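Local coordinates for protein thioredoxin (H-type,TRX-H) (PDB 5ZF2) that inhibits ASK1-MAPK signalling cascades to promote pathogenesis during infection and, as a thioredoxin-like protein, probably takes part in thiol-disulfide chemistry, at residues V22-D27 with F68-Q73; S74-Y79 with S95-F100; A8-A13 with R52-N57; K33-E38 with G90-S95. All blocks are in the same frame, centred on the assembly; numbering follows the deposited sequence.

Contact 1 of 4, residues V22-D27 with F68-Q73; sequences VDVYAD and FRVSQQ
The ring of Phe-68 turns one face to Val-22, whose CG1 stands 4.0 Å from the ring centroid, only 13° off the normal, in a CH-pi contact offset toward the rim. The second methyl, CG2, covers the same ring at CZ, 3.8 Å away. Phe-68 also meets Phe-10 edge to face, and Tyr-25 has OD1 of Asp-27 in the plane at its edge. In this thioredoxin fold the loop joining helix 62-68 to strand 75-80 is laid against the central strand 20-25. The positive phi of Arg-69, the first residue to leave helical geometry, belongs to a Schellman motif that closes helix 62-68, after which Val-70 faces the sheet. There Val-24 and Val-70 meet tip to tip, CG1 to CG1 at 4.0 Å, with Leu-65 touching both. Further on the loop comes close to the backbone of the strand, the carbonyl O of Val-24 lying 3.8 Å from C of Gln-73. With CG set between the backbone N and the carbonyl carbon (chi1 56°), the side chain of Gln-73 touches Cys-29 of the probable CxxC motif and brings its amide NE2 to 3.3 Å from CB of Ala-26.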
loop_
_atom_site.group_PDB
_atom_site.type_symbol
_atom_site.label_atom_id
_atom_site.label_comp_id
_atom_site.label_asym_id
_atom_site.label_seq_id
_atom_site.Cartn_x
_atom_site.Cartn_y
_atom_site.Cartn_z
ATOM N N VAL A 22 0.591 2.446 -1.099
ATOM C CA VAL A 22 -0.858 2.555 -1.005
ATOM C C VAL A 22 -1.411 1.136 -1.020
ATOM O O VAL A 22 -1.211 0.396 -1.995
ATOM C CB VAL A 22 -1.422 3.398 -2.163
ATOM C CG1 VAL A 22 -2.942 3.281 -2.240
ATOM C CG2 VAL A 22 -0.993 4.853 -1.992
ATOM N N ASP A 23 -2.115 0.766 0.041
ATOM C CA ASP A 23 -2.595 -0.596 0.255
ATOM C C ASP A 23 -4.113 -0.531 0.338
ATOM O O ASP A 23 -4.667 -0.148 1.373
ATOM C CB ASP A 23 -1.986 -1.192 1.523
ATOM C CG ASP A 23 -2.530 -2.574 1.854
ATOM O OD1 ASP A 23 -3.398 -3.098 1.133
ATOM O OD2 ASP A 23 -2.078 -3.138 2.865
ATOM N N VAL A 24 -4.782 -0.926 -0.740
ATOM C CA VAL A 24 -6.238 -0.838 -0.819
ATOM C C VAL A 24 -6.851 -2.141 -0.330
ATOM O O VAL A 24 -6.723 -3.186 -0.983
ATOM C CB VAL A 24 -6.705 -0.533 -2.244
ATOM C CG1 VAL A 24 -8.238 -0.487 -2.277
ATOM C CG2 VAL A 24 -6.098 0.783 -2.730
ATOM N N TYR A 25 -7.599 -2.062 0.757
ATOM C CA TYR A 25 -8.115 -3.250 1.405
ATOM C C TYR A 25 -9.628 -3.163 1.482
ATOM O O TYR A 25 -10.235 -2.118 1.220
ATOM C CB TYR A 25 -7.499 -3.408 2.814
ATOM C CG TYR A 25 -8.068 -2.437 3.839
ATOM C CD1 TYR A 25 -7.597 -1.128 3.946
ATOM C CD2 TYR A 25 -9.096 -2.828 4.689
ATOM C CE1 TYR A 25 -8.154 -0.237 4.875
ATOM C CE2 TYR A 25 -9.645 -1.950 5.607
ATOM C CZ TYR A 25 -9.166 -0.663 5.699
ATOM O OH TYR A 25 -9.734 0.186 6.637
ATOM N N ALA A 26 -10.238 -4.291 1.857
ATOM C CA ALA A 26 -11.657 -4.344 2.171
ATOM C C ALA A 26 -11.833 -5.241 3.386
ATOM O O ALA A 26 -11.146 -6.259 3.515
ATOM C CB ALA A 26 -12.478 -4.867 0.989
ATOM N N ASP A 27 -12.762 -4.860 4.266
ATOM C CA ASP A 27 -12.997 -5.580 5.510
ATOM C C ASP A 27 -13.568 -6.978 5.314
ATOM O O ASP A 27 -13.523 -7.770 6.260
ATOM C CB ASP A 27 -13.923 -4.770 6.418
ATOM C CG ASP A 27 -13.177 -3.699 7.199
ATOM O OD1 ASP A 27 -11.958 -3.859 7.429
ATOM O OD2 ASP A 27 -13.810 -2.693 7.588
ATOM N N PHE A 68 -6.129 7.121 -7.338
ATOM C CA PHE A 68 -5.171 6.046 -7.534
ATOM C C PHE A 68 -5.516 5.138 -8.707
ATOM O O PHE A 68 -4.737 4.228 -9.003
ATOM C CB PHE A 68 -5.079 5.219 -6.245
ATOM C CG PHE A 68 -4.529 5.998 -5.071
ATOM C CD1 PHE A 68 -3.328 6.668 -5.181
ATOM C CD2 PHE A 68 -5.237 6.080 -3.868
ATOM C CE1 PHE A 68 -2.817 7.390 -4.118
ATOM C CE2 PHE A 68 -4.738 6.809 -2.807
ATOM C CZ PHE A 68 -3.525 7.465 -2.929
ATOM N N ARG A 69 -6.650 5.370 -9.377
ATOM C CA ARG A 69 -7.084 4.566 -10.517
ATOM C C ARG A 69 -7.215 3.101 -10.082
ATOM O O ARG A 69 -6.622 2.185 -10.659
ATOM C CB ARG A 69 -6.119 4.761 -11.701
ATOM C CG ARG A 69 -6.360 3.899 -12.958
ATOM C CD ARG A 69 -5.333 4.177 -14.081
ATOM N NE ARG A 69 -4.088 3.428 -13.882
ATOM C CZ ARG A 69 -3.957 2.113 -14.054
ATOM N NH1 ARG A 69 -4.986 1.362 -14.424
ATOM N NH2 ARG A 69 -2.785 1.535 -13.859
ATOM N N VAL A 70 -7.966 2.898 -9.003
ATOM C CA VAL A 70 -8.116 1.596 -8.360
ATOM C C VAL A 70 -9.534 1.108 -8.572
ATOM O O VAL A 70 -10.491 1.816 -8.240
ATOM C CB VAL A 70 -7.798 1.666 -6.857
ATOM C CG1 VAL A 70 -8.190 0.354 -6.157
ATOM C CG2 VAL A 70 -6.327 1.971 -6.663
ATOM N N SER A 71 -9.671 -0.105 -9.107
ATOM C CA SER A 71 -10.981 -0.701 -9.298
ATOM C C SER A 71 -11.186 -1.982 -8.508
ATOM O O SER A 71 -12.303 -2.506 -8.509
ATOM C CB SER A 71 -11.237 -0.984 -10.792
ATOM O OG SER A 71 -10.260 -1.865 -11.335
ATOM N N GLN A 72 -10.159 -2.513 -7.844
ATOM C CA GLN A 72 -10.337 -3.736 -7.068
ATOM C C GLN A 72 -9.660 -3.604 -5.712
ATOM O O GLN A 72 -8.623 -2.950 -5.575
ATOM C CB GLN A 72 -9.761 -4.973 -7.769
ATOM C CG GLN A 72 -9.953 -4.961 -9.280
ATOM C CD GLN A 72 -9.605 -6.281 -9.908
ATOM O OE1 GLN A 72 -9.676 -7.324 -9.260
ATOM N NE2 GLN A 72 -9.226 -6.249 -11.179
ATOM N N GLN A 73 -10.250 -4.265 -4.722
ATOM C CA GLN A 73 -9.571 -4.468 -3.457
ATOM C C GLN A 73 -8.345 -5.344 -3.698
ATOM O O GLN A 73 -8.215 -5.992 -4.740
ATOM C CB GLN A 73 -10.522 -5.121 -2.456
ATOM C CG GLN A 73 -11.104 -6.435 -3.000
ATOM C CD GLN A 73 -12.446 -6.821 -2.384
ATOM O OE1 GLN A 73 -12.726 -8.005 -2.170
ATOM N NE2 GLN A 73 -13.282 -5.824 -2.108
#

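Contact 2 of 4, residues S74-Y79 with S95-F100; sequences STLILY and SALSDF. With SO4 (sulfate ion), chain B.
Strand-on-helix packing of the C-terminal beta-beta-alpha half of a thioredoxin fold is built here round Phe-100, which drives its ring from helix 94-102 into the strand 75-80 beside Leu-76 and Leu-78. The two axes run at 29° to each other and approach to 11.1 Å, a separation bridged by large apolar side chains. With its CG anti to the backbone nitrogen (chi1 179°), Phe-100 reaches straight across. Its CE2 lies 3.8 Å from CB of Leu-76, and its CZ comes to 3.6 Å from the carbonyl O of that residue and to 4.0 Å from CB of Leu-78. The ring thus meets strand backbone as well as side chains, with the amide N of Ile-77 at its edge, near its plane. Leu-78 answers from the strand: its CD2 packs 3.5 Å from the carbonyl O of Phe-100, an oxygen that also accepts a hydrogen bond from Arg-86. One turn earlier, Leu-97 crosses Leu-76 at about a right angle, and the methyls CD2 of Leu-97 and CD1 of Leu-76 touch at 3.8 Å; Leu-97 also rests on Leu-42 of helix 30-43. At the start of the helix, a sulfate probably left from crystallisation is bound by Ser-95, whose backbone N donates to O1 at 2.8 Å and whose OG donates to O4 at 2.9 Å. An anion held by the amide end of a helix is a familiar arrangement; the leucines and phenylalanine behind it form the hydrophobic seam between sheet and last helix that is characteristic of the thioredoxin fold.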
loop_
_atom_site.group_PDB
_atom_site.type_symbol
_atom_site.label_atom_id
_atom_site.label_comp_id
_atom_site.label_asym_id
_atom_site.label_seq_id
_atom_site.Cartn_x
_atom_site.Cartn_y
_atom_site.Cartn_z
ATOM N N SER A 74 -7.441 -5.354 -2.725
ATOM C CA SER A 74 -6.164 -6.066 -2.799
ATOM C C SER A 74 -5.204 -5.456 -3.815
ATOM O O SER A 74 -4.263 -6.130 -4.254
ATOM C CB SER A 74 -6.351 -7.569 -3.072
ATOM O OG SER A 74 -6.688 -7.834 -4.441
ATOM N N THR A 75 -5.395 -4.181 -4.171
ATOM C CA THR A 75 -4.447 -3.460 -5.021
ATOM C C THR A 75 -3.371 -2.840 -4.137
ATOM O O THR A 75 -3.686 -2.244 -3.095
ATOM C CB THR A 75 -5.125 -2.349 -5.838
ATOM O OG1 THR A 75 -6.172 -2.892 -6.648
ATOM C CG2 THR A 75 -4.108 -1.665 -6.754
ATOM N N LEU A 76 -2.107 -3.000 -4.542
ATOM C CA LEU A 76 -0.962 -2.364 -3.884
ATOM C C LEU A 76 -0.275 -1.479 -4.910
ATOM O O LEU A 76 -0.057 -1.907 -6.058
ATOM C CB LEU A 76 0.052 -3.395 -3.359
ATOM C CG LEU A 76 -0.454 -4.477 -2.408
ATOM C CD1 LEU A 76 0.639 -5.548 -2.159
ATOM C CD2 LEU A 76 -0.870 -3.820 -1.116
ATOM N N ILE A 77 0.041 -0.255 -4.517
ATOM C CA ILE A 77 0.720 0.688 -5.398
ATOM C C ILE A 77 1.936 1.233 -4.677
ATOM O O ILE A 77 1.814 1.782 -3.579
ATOM C CB ILE A 77 -0.179 1.856 -5.820
ATOM C CG1 ILE A 77 -1.525 1.329 -6.341
ATOM C CG2 ILE A 77 0.599 2.722 -6.865
ATOM C CD1 ILE A 77 -2.578 2.440 -6.528
ATOM N N LEU A 78 3.095 1.126 -5.302
ATOM C CA LEU A 78 4.332 1.557 -4.659
ATOM C C LEU A 78 4.766 2.862 -5.307
ATOM O O LEU A 78 4.823 2.962 -6.533
ATOM C CB LEU A 78 5.434 0.499 -4.776
ATOM C CG LEU A 78 6.770 0.892 -4.119
ATOM C CD1 LEU A 78 6.621 1.069 -2.573
ATOM C CD2 LEU A 78 7.874 -0.118 -4.426
ATOM N N TYR A 79 5.045 3.863 -4.484
ATOM C CA TYR A 79 5.590 5.129 -4.948
ATOM C C TYR A 79 6.999 5.306 -4.418
ATOM O O TYR A 79 7.311 4.888 -3.300
ATOM C CB TYR A 79 4.739 6.320 -4.479
ATOM C CG TYR A 79 3.356 6.344 -5.035
ATOM C CD1 TYR A 79 2.375 5.538 -4.501
ATOM C CD2 TYR A 79 3.023 7.186 -6.091
ATOM C CE1 TYR A 79 1.094 5.552 -4.992
ATOM C CE2 TYR A 79 1.733 7.200 -6.607
ATOM C CZ TYR A 79 0.783 6.379 -6.052
ATOM O OH TYR A 79 -0.491 6.390 -6.517
ATOM N N SER A 95 7.162 -14.350 -1.080
ATOM C CA SER A 95 8.359 -13.896 -1.781
ATOM C C SER A 95 8.041 -12.836 -2.833
ATOM O O SER A 95 8.849 -11.925 -3.061
ATOM C CB SER A 95 9.079 -15.090 -2.416
ATOM O OG SER A 95 8.279 -15.690 -3.404
ATOM N N ALA A 96 6.881 -12.920 -3.483
ATOM C CA ALA A 96 6.534 -11.910 -4.478
ATOM C C ALA A 96 6.245 -10.568 -3.822
ATOM O O ALA A 96 6.646 -9.518 -4.340
ATOM C CB ALA A 96 5.330 -12.370 -5.318
ATOM N N LEU A 97 5.544 -10.582 -2.681
ATOM C CA LEU A 97 5.247 -9.348 -1.960
ATOM C C LEU A 97 6.522 -8.705 -1.430
ATOM O O LEU A 97 6.684 -7.479 -1.502
ATOM C CB LEU A 97 4.282 -9.636 -0.804
ATOM C CG LEU A 97 2.888 -10.094 -1.231
ATOM C CD1 LEU A 97 2.080 -10.436 -0.004
ATOM C CD2 LEU A 97 2.169 -8.988 -1.976
ATOM N N SER A 98 7.422 -9.512 -0.863
ATOM C CA SER A 98 8.741 -9.012 -0.478
ATOM C C SER A 98 9.443 -8.352 -1.663
ATOM O O SER A 98 9.986 -7.248 -1.553
ATOM C CB SER A 98 9.585 -10.159 0.072
ATOM O OG SER A 98 10.894 -9.727 0.329
ATOM N N ASP A 99 9.447 -9.016 -2.807
ATOM C CA ASP A 99 10.170 -8.447 -3.940
ATOM C C ASP A 99 9.488 -7.187 -4.462
ATOM O O ASP A 99 10.169 -6.256 -4.907
ATOM C CB ASP A 99 10.304 -9.493 -5.040
ATOM C CG ASP A 99 11.244 -9.052 -6.141
ATOM O OD1 ASP A 99 12.441 -8.833 -5.863
ATOM O OD2 ASP A 99 10.766 -8.894 -7.265
ATOM N N PHE A 100 8.154 -7.133 -4.377
ATOM C CA PHE A 100 7.394 -5.948 -4.779
ATOM C C PHE A 100 7.838 -4.713 -3.994
ATOM O O PHE A 100 7.921 -3.608 -4.544
ATOM C CB PHE A 100 5.898 -6.191 -4.561
ATOM C CG PHE A 100 5.024 -5.009 -4.928
ATOM C CD1 PHE A 100 4.697 -4.758 -6.252
ATOM C CD2 PHE A 100 4.538 -4.159 -3.945
ATOM C CE1 PHE A 100 3.902 -3.654 -6.595
ATOM C CE2 PHE A 100 3.736 -3.073 -4.262
ATOM C CZ PHE A 100 3.405 -2.823 -5.585
HETATM S S SO4 B . 6.635 -18.310 -1.565
HETATM O O1 SO4 B . 6.822 -17.150 -0.702
HETATM O O2 SO4 B . 6.651 -19.529 -0.772
HETATM O O3 SO4 B . 5.320 -18.227 -2.241
HETATM O O4 SO4 B . 7.711 -18.352 -2.557
#

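Contact 3 of 4, residues A8-A13 with R52-N57; sequences AAFTQA and RVFKVN
Helix 8-13 lies across strand 52-57 in nearly the reverse direction, the axes at 152° and 9.9 Å apart at their closest. The two segments draw nearest at two places, CA of Phe-10 standing 7.3 Å from CA of Phe-54, and Ala-13 facing Arg-52 a turn later. Phe-54 is the centre of the contact. The edge of the Phe-10 ring points at its face in a T-shaped pair, with centroids 5.8 Å apart and planes at 77°, while CA of Phe-10 sits over that face, 4.1 Å from the Phe-54 centroid. Two small residues fit round the rim of the ring: CB of Ala-13 lies at the edge, 3.5 Å from CE2 of Phe-54, and CB of Ala-9 is 3.7 Å from its CE1. Such short side chains let the helix settle close to the sheet. In the fold, helix 7-15 is the connection of a beta-alpha-beta crossover from strand 2-4 to strand 20-25, and strand 52-57 is the one lying between those two. Arg-52 bends at chi2 and chi3, bringing a guanidinium face over CB of Ala-13. Its polar end is held mainly from outside the two segments, by a hydrogen bond from NE to OG of Ser-1 and a salt bridge from NH2 to Glu-3. A water joins the two segments more loosely, donating to the carbonyl O of Ala-9 at 2.8 Å and accepting a weak bond from NH2 of Arg-52.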
loop_
_atom_site.group_PDB
_atom_site.type_symbol
_atom_site.label_atom_id
_atom_site.label_comp_id
_atom_site.label_asym_id
_atom_site.label_seq_id
_atom_site.Cartn_x
_atom_site.Cartn_y
_atom_site.Cartn_z
ATOM N N ALA A 8 -4.148 14.588 3.881
ATOM C CA ALA A 8 -3.029 15.370 4.395
ATOM C C ALA A 8 -1.821 14.490 4.704
ATOM O O ALA A 8 -0.681 14.870 4.416
ATOM C CB ALA A 8 -3.452 16.152 5.637
ATOM N N ALA A 9 -2.033 13.321 5.311
ATOM C CA ALA A 9 -0.870 12.492 5.606
ATOM C C ALA A 9 -0.241 11.936 4.327
ATOM O O ALA A 9 0.984 11.798 4.246
ATOM C CB ALA A 9 -1.250 11.368 6.572
ATOM N N PHE A 10 -1.050 11.597 3.327
ATOM C CA PHE A 10 -0.495 11.072 2.076
ATOM C C PHE A 10 0.326 12.133 1.352
ATOM O O PHE A 10 1.451 11.864 0.898
ATOM C CB PHE A 10 -1.614 10.555 1.170
ATOM C CG PHE A 10 -1.134 10.054 -0.164
ATOM C CD1 PHE A 10 -0.548 8.801 -0.286
ATOM C CD2 PHE A 10 -1.270 10.837 -1.298
ATOM C CE1 PHE A 10 -0.113 8.341 -1.545
ATOM C CE2 PHE A 10 -0.825 10.391 -2.550
ATOM C CZ PHE A 10 -0.256 9.143 -2.667
ATOM N N THR A 11 -0.216 13.349 1.223
ATOM C CA THR A 11 0.508 14.384 0.499
ATOM C C THR A 11 1.812 14.726 1.211
ATOM O O THR A 11 2.846 14.944 0.563
ATOM C CB THR A 11 -0.355 15.645 0.316
ATOM O OG1 THR A 11 -0.549 16.287 1.568
ATOM C CG2 THR A 11 -1.720 15.318 -0.280
ATOM N N GLN A 12 1.798 14.727 2.548
ATOM C CA GLN A 12 3.030 15.015 3.272
ATOM C C GLN A 12 4.042 13.887 3.089
ATOM O O GLN A 12 5.238 14.146 2.910
ATOM C CB GLN A 12 2.728 15.261 4.747
ATOM C CG GLN A 12 3.954 15.477 5.600
ATOM C CD GLN A 12 3.930 14.626 6.853
ATOM O OE1 GLN A 12 3.296 14.995 7.838
ATOM N NE2 GLN A 12 4.586 13.461 6.812
ATOM N N ALA A 13 3.582 12.630 3.096
ATOM C CA ALA A 13 4.492 11.522 2.805
ATOM C C ALA A 13 5.092 11.639 1.400
ATOM O O ALA A 13 6.304 11.456 1.218
ATOM C CB ALA A 13 3.767 10.180 2.974
ATOM N N ARG A 52 6.358 4.363 4.052
ATOM C CA ARG A 52 5.162 4.933 4.653
ATOM C C ARG A 52 3.965 4.248 3.990
ATOM O O ARG A 52 3.699 4.473 2.806
ATOM C CB ARG A 52 5.113 6.443 4.443
ATOM C CG ARG A 52 6.373 7.177 4.820
ATOM C CD ARG A 52 6.511 7.268 6.322
ATOM N NE ARG A 52 5.352 7.903 6.947
ATOM C CZ ARG A 52 5.106 9.215 6.950
ATOM N NH1 ARG A 52 5.940 10.067 6.349
ATOM N NH2 ARG A 52 4.012 9.676 7.552
ATOM N N VAL A 53 3.245 3.435 4.752
ATOM C CA VAL A 53 2.124 2.637 4.242
ATOM C C VAL A 53 0.826 3.346 4.576
ATOM O O VAL A 53 0.627 3.769 5.724
ATOM C CB VAL A 53 2.134 1.226 4.850
ATOM C CG1 VAL A 53 0.939 0.388 4.314
ATOM C CG2 VAL A 53 3.480 0.563 4.607
ATOM N N PHE A 54 -0.063 3.487 3.580
ATOM C CA PHE A 54 -1.393 4.033 3.810
ATOM C C PHE A 54 -2.451 3.004 3.436
ATOM O O PHE A 54 -2.466 2.506 2.306
ATOM C CB PHE A 54 -1.610 5.326 3.024
ATOM C CG PHE A 54 -0.694 6.412 3.453
ATOM C CD1 PHE A 54 -1.043 7.236 4.524
ATOM C CD2 PHE A 54 0.517 6.597 2.816
ATOM C CE1 PHE A 54 -0.193 8.229 4.947
ATOM C CE2 PHE A 54 1.394 7.587 3.252
ATOM C CZ PHE A 54 1.030 8.393 4.323
ATOM N N LYS A 55 -3.330 2.696 4.385
ATOM C CA LYS A 55 -4.413 1.750 4.159
ATOM C C LYS A 55 -5.632 2.513 3.659
ATOM O O LYS A 55 -6.182 3.365 4.373
ATOM C CB LYS A 55 -4.730 0.976 5.438
ATOM C CG LYS A 55 -3.550 0.146 5.993
ATOM C CD LYS A 55 -3.489 -1.265 5.399
ATOM C CE LYS A 55 -2.413 -2.121 6.091
ATOM N NZ LYS A 55 -2.734 -2.458 7.519
ATOM N N VAL A 56 -6.041 2.206 2.431
ATOM C CA VAL A 56 -7.198 2.806 1.785
ATOM C C VAL A 56 -8.344 1.812 1.874
ATOM O O VAL A 56 -8.239 0.686 1.371
ATOM C CB VAL A 56 -6.897 3.163 0.317
ATOM C CG1 VAL A 56 -8.125 3.821 -0.345
ATOM C CG2 VAL A 56 -5.688 4.098 0.230
ATOM N N ASN A 57 -9.426 2.213 2.539
ATOM C CA ASN A 57 -10.585 1.346 2.671
ATOM C C ASN A 57 -11.401 1.445 1.384
ATOM O O ASN A 57 -12.009 2.481 1.090
ATOM C CB ASN A 57 -11.401 1.722 3.905
ATOM C CG ASN A 57 -12.568 0.771 4.152
ATOM O OD1 ASN A 57 -13.193 0.265 3.217
ATOM N ND2 ASN A 57 -12.850 0.508 5.430
HETATM O O HOH W 1 2.911 11.573 6.328
#

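Contact 4 of 4, residues K33-E38 with G90-S95; sequences KRQERE and GETSPS. With SO4 (sulfate ion), chain B.
Gln-35 supplies the direct hydrogen bond of this surface contact: its NE2 donates to the carbonyl O of Glu-91 at 3.0 Å, nearly straight at 160°. The acceptor lies in the plane of the Gln-35 amide, although the donor is tilted from the plane of the carbonyl. The same nitrogen gives weak bonds to Ser-74 O and to a water that also receives N-H of Glu-91. Apolar contact is slight. CG2 of Thr-92 lies 4.2 Å from CG of Gln-35 and as far from CG of Arg-34, near the edge of whose guanidinium it also sits. A third group of bonds shapes the loop itself. Ser-93 N donates to OE1 of Glu-91 at 2.8 Å, and Ser-93, the N-cap of helix 94-102, directs OG (anti to its own nitrogen, chi1 158°) to Ala-96 N and to O3 of the sulfate, 2.9 Å away. The remaining close pair joins a carboxyl group to a backbone carbonyl. Glu-38 stretches out from helix 30-43, OE2 lying 3.7 Å from CG of Pro-94 and OE1 2.6 Å from the carbonyl O of Thr-92. Two oxygens so close imply that the carboxyl group probably carries a proton, which would mean its acidity is weakened here.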
loop_
_atom_site.group_PDB
_atom_site.type_symbol
_atom_site.label_atom_id
_atom_site.label_comp_id
_atom_site.label_asym_id
_atom_site.label_seq_id
_atom_site.Cartn_x
_atom_site.Cartn_y
_atom_site.Cartn_z
ATOM N N LYS A 33 -7.125 -10.032 3.647
ATOM C CA LYS A 33 -6.727 -10.603 4.918
ATOM C C LYS A 33 -5.400 -11.312 4.804
ATOM O O LYS A 33 -4.472 -10.968 5.448
ATOM C CB LYS A 33 -7.814 -11.562 5.387
ATOM C CG LYS A 33 -8.022 -11.604 6.864
ATOM C CD LYS A 33 -7.807 -10.262 7.483
ATOM C CE LYS A 33 -6.589 -10.266 8.355
ATOM N NZ LYS A 33 -6.806 -9.332 9.489
ATOM N N ARG A 34 -5.342 -12.265 3.918
ATOM C CA ARG A 34 -4.150 -12.958 3.526
ATOM C C ARG A 34 -2.928 -12.089 3.181
ATOM O O ARG A 34 -1.877 -12.300 3.680
ATOM C CB ARG A 34 -4.499 -13.802 2.336
ATOM C CG ARG A 34 -3.716 -15.073 2.172
ATOM C CD ARG A 34 -4.604 -16.262 1.730
ATOM N NE ARG A 34 -5.609 -16.012 0.678
ATOM C CZ ARG A 34 -6.862 -16.473 0.697
ATOM N NH1 ARG A 34 -7.333 -17.170 1.723
ATOM N NH2 ARG A 34 -7.677 -16.210 -0.297
ATOM N N GLN A 35 -3.101 -11.103 2.333
ATOM C CA GLN A 35 -2.086 -10.095 2.123
ATOM C C GLN A 35 -1.601 -9.458 3.415
ATOM O O GLN A 35 -0.434 -9.444 3.669
ATOM C CB GLN A 35 -2.568 -9.016 1.156
ATOM C CG GLN A 35 -2.491 -9.393 -0.301
ATOM C CD GLN A 35 -2.921 -8.280 -1.204
ATOM O OE1 GLN A 35 -3.713 -7.447 -0.842
ATOM N NE2 GLN A 35 -2.407 -8.278 -2.386
ATOM N N GLU A 36 -2.528 -8.939 4.208
ATOM C CA GLU A 36 -2.191 -8.207 5.416
ATOM C C GLU A 36 -1.302 -9.024 6.329
ATOM O O GLU A 36 -0.304 -8.580 6.750
ATOM C CB GLU A 36 -3.424 -7.679 6.150
ATOM C CG GLU A 36 -3.149 -7.161 7.558
ATOM C CD GLU A 36 -4.372 -6.578 8.239
ATOM O OE1 GLU A 36 -4.431 -5.353 8.448
ATOM O OE2 GLU A 36 -5.295 -7.337 8.563
ATOM N N ARG A 37 -1.662 -10.256 6.563
ATOM C CA ARG A 37 -0.811 -11.231 7.210
ATOM C C ARG A 37 0.637 -11.255 6.815
ATOM O O ARG A 37 1.502 -11.326 7.601
ATOM C CB ARG A 37 -1.330 -12.629 6.924
ATOM C CG ARG A 37 -2.201 -13.146 7.966
ATOM C CD ARG A 37 -3.415 -12.313 8.152
ATOM N NE ARG A 37 -4.564 -13.175 8.245
ATOM C CZ ARG A 37 -5.236 -13.313 9.356
ATOM N NH1 ARG A 37 -4.837 -12.634 10.419
ATOM N NH2 ARG A 37 -6.279 -14.116 9.415
ATOM N N GLU A 38 0.861 -11.299 5.544
ATOM C CA GLU A 38 2.201 -11.477 5.005
ATOM C C GLU A 38 2.956 -10.170 4.890
ATOM O O GLU A 38 4.185 -10.163 5.008
ATOM C CB GLU A 38 2.108 -12.163 3.637
ATOM C CG GLU A 38 1.419 -13.535 3.781
ATOM C CD GLU A 38 1.080 -14.173 2.447
ATOM O OE1 GLU A 38 1.116 -13.447 1.438
ATOM O OE2 GLU A 38 0.743 -15.376 2.444
ATOM N N GLY A 90 -3.962 -8.527 -6.059
ATOM C CA GLY A 90 -4.286 -9.880 -5.662
ATOM C C GLY A 90 -3.113 -10.772 -5.298
ATOM O O GLY A 90 -3.327 -11.956 -5.008
ATOM N N GLU A 91 -1.896 -10.246 -5.273
ATOM C CA GLU A 91 -0.711 -11.059 -5.011
ATOM C C GLU A 91 -0.667 -11.543 -3.569
ATOM O O GLU A 91 -0.744 -10.730 -2.638
ATOM C CB GLU A 91 0.552 -10.242 -5.296
ATOM C CG GLU A 91 1.840 -10.989 -4.990
ATOM C CD GLU A 91 1.984 -12.219 -5.877
ATOM O OE1 GLU A 91 1.891 -13.363 -5.356
ATOM O OE2 GLU A 91 2.177 -12.025 -7.101
ATOM N N THR A 92 -0.491 -12.866 -3.370
ATOM C CA THR A 92 -0.360 -13.394 -2.011
ATOM C C THR A 92 0.881 -14.256 -1.795
ATOM O O THR A 92 1.022 -14.847 -0.717
ATOM C CB THR A 92 -1.599 -14.203 -1.587
ATOM O OG1 THR A 92 -1.769 -15.320 -2.463
ATOM C CG2 THR A 92 -2.862 -13.335 -1.608
ATOM N N SER A 93 1.790 -14.349 -2.762
ATOM C CA SER A 93 3.043 -15.070 -2.494
ATOM C C SER A 93 3.930 -14.235 -1.577
ATOM O O SER A 93 4.256 -13.087 -1.915
ATOM C CB SER A 93 3.787 -15.394 -3.793
ATOM O OG SER A 93 5.166 -15.607 -3.527
ATOM N N PRO A 94 4.344 -14.761 -0.414
ATOM C CA PRO A 94 5.262 -13.992 0.454
ATOM C C PRO A 94 6.527 -13.512 -0.255
ATOM O O PRO A 94 6.916 -12.353 -0.083
ATOM C CB PRO A 94 5.586 -14.979 1.587
ATOM C CG PRO A 94 4.370 -15.889 1.646
ATOM C CD PRO A 94 3.933 -16.044 0.196
ATOM N N SER A 95 7.162 -14.350 -1.080
ATOM C CA SER A 95 8.359 -13.896 -1.781
ATOM C C SER A 95 8.041 -12.836 -2.833
ATOM O O SER A 95 8.849 -11.925 -3.061
ATOM C CB SER A 95 9.079 -15.090 -2.416
ATOM O OG SER A 95 8.279 -15.690 -3.404
HETATM S S SO4 B . 6.635 -18.310 -1.565
HETATM O O1 SO4 B . 6.822 -17.150 -0.702
HETATM O O2 SO4 B . 6.651 -19.529 -0.772
HETATM O O3 SO4 B . 5.320 -18.227 -2.241
HETATM O O4 SO4 B . 7.711 -18.352 -2.557
HETATM O O HOH W 2 -1.418 -7.120 -4.975
#

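Overall arrangement
Contacts 1, 2 and 3 all reach one five-stranded mixed sheet, while contact 4 joins helix 30-43 to the loop leading into helix 94-102; together they illustrate how a thioredoxin fold is covered on both faces. Strand 20-25 of contact 1 pairs with strand 52-57 of contact 3 and with strand 75-80 of contact 2. Contacts 2 and 4, with centres about 9 Å apart, both use helix 94-102, Ser-95 and the sulfate. Contacts 3 and 4 lie on opposite sides of the chain's centre, about 20 Å between centres. Along the sequence contact 1 closes before contact 2 opens, whereas contacts 1, 3 and 4 alternate with one another, so distant parts of the chain interlock round the central strands in a single compact domain.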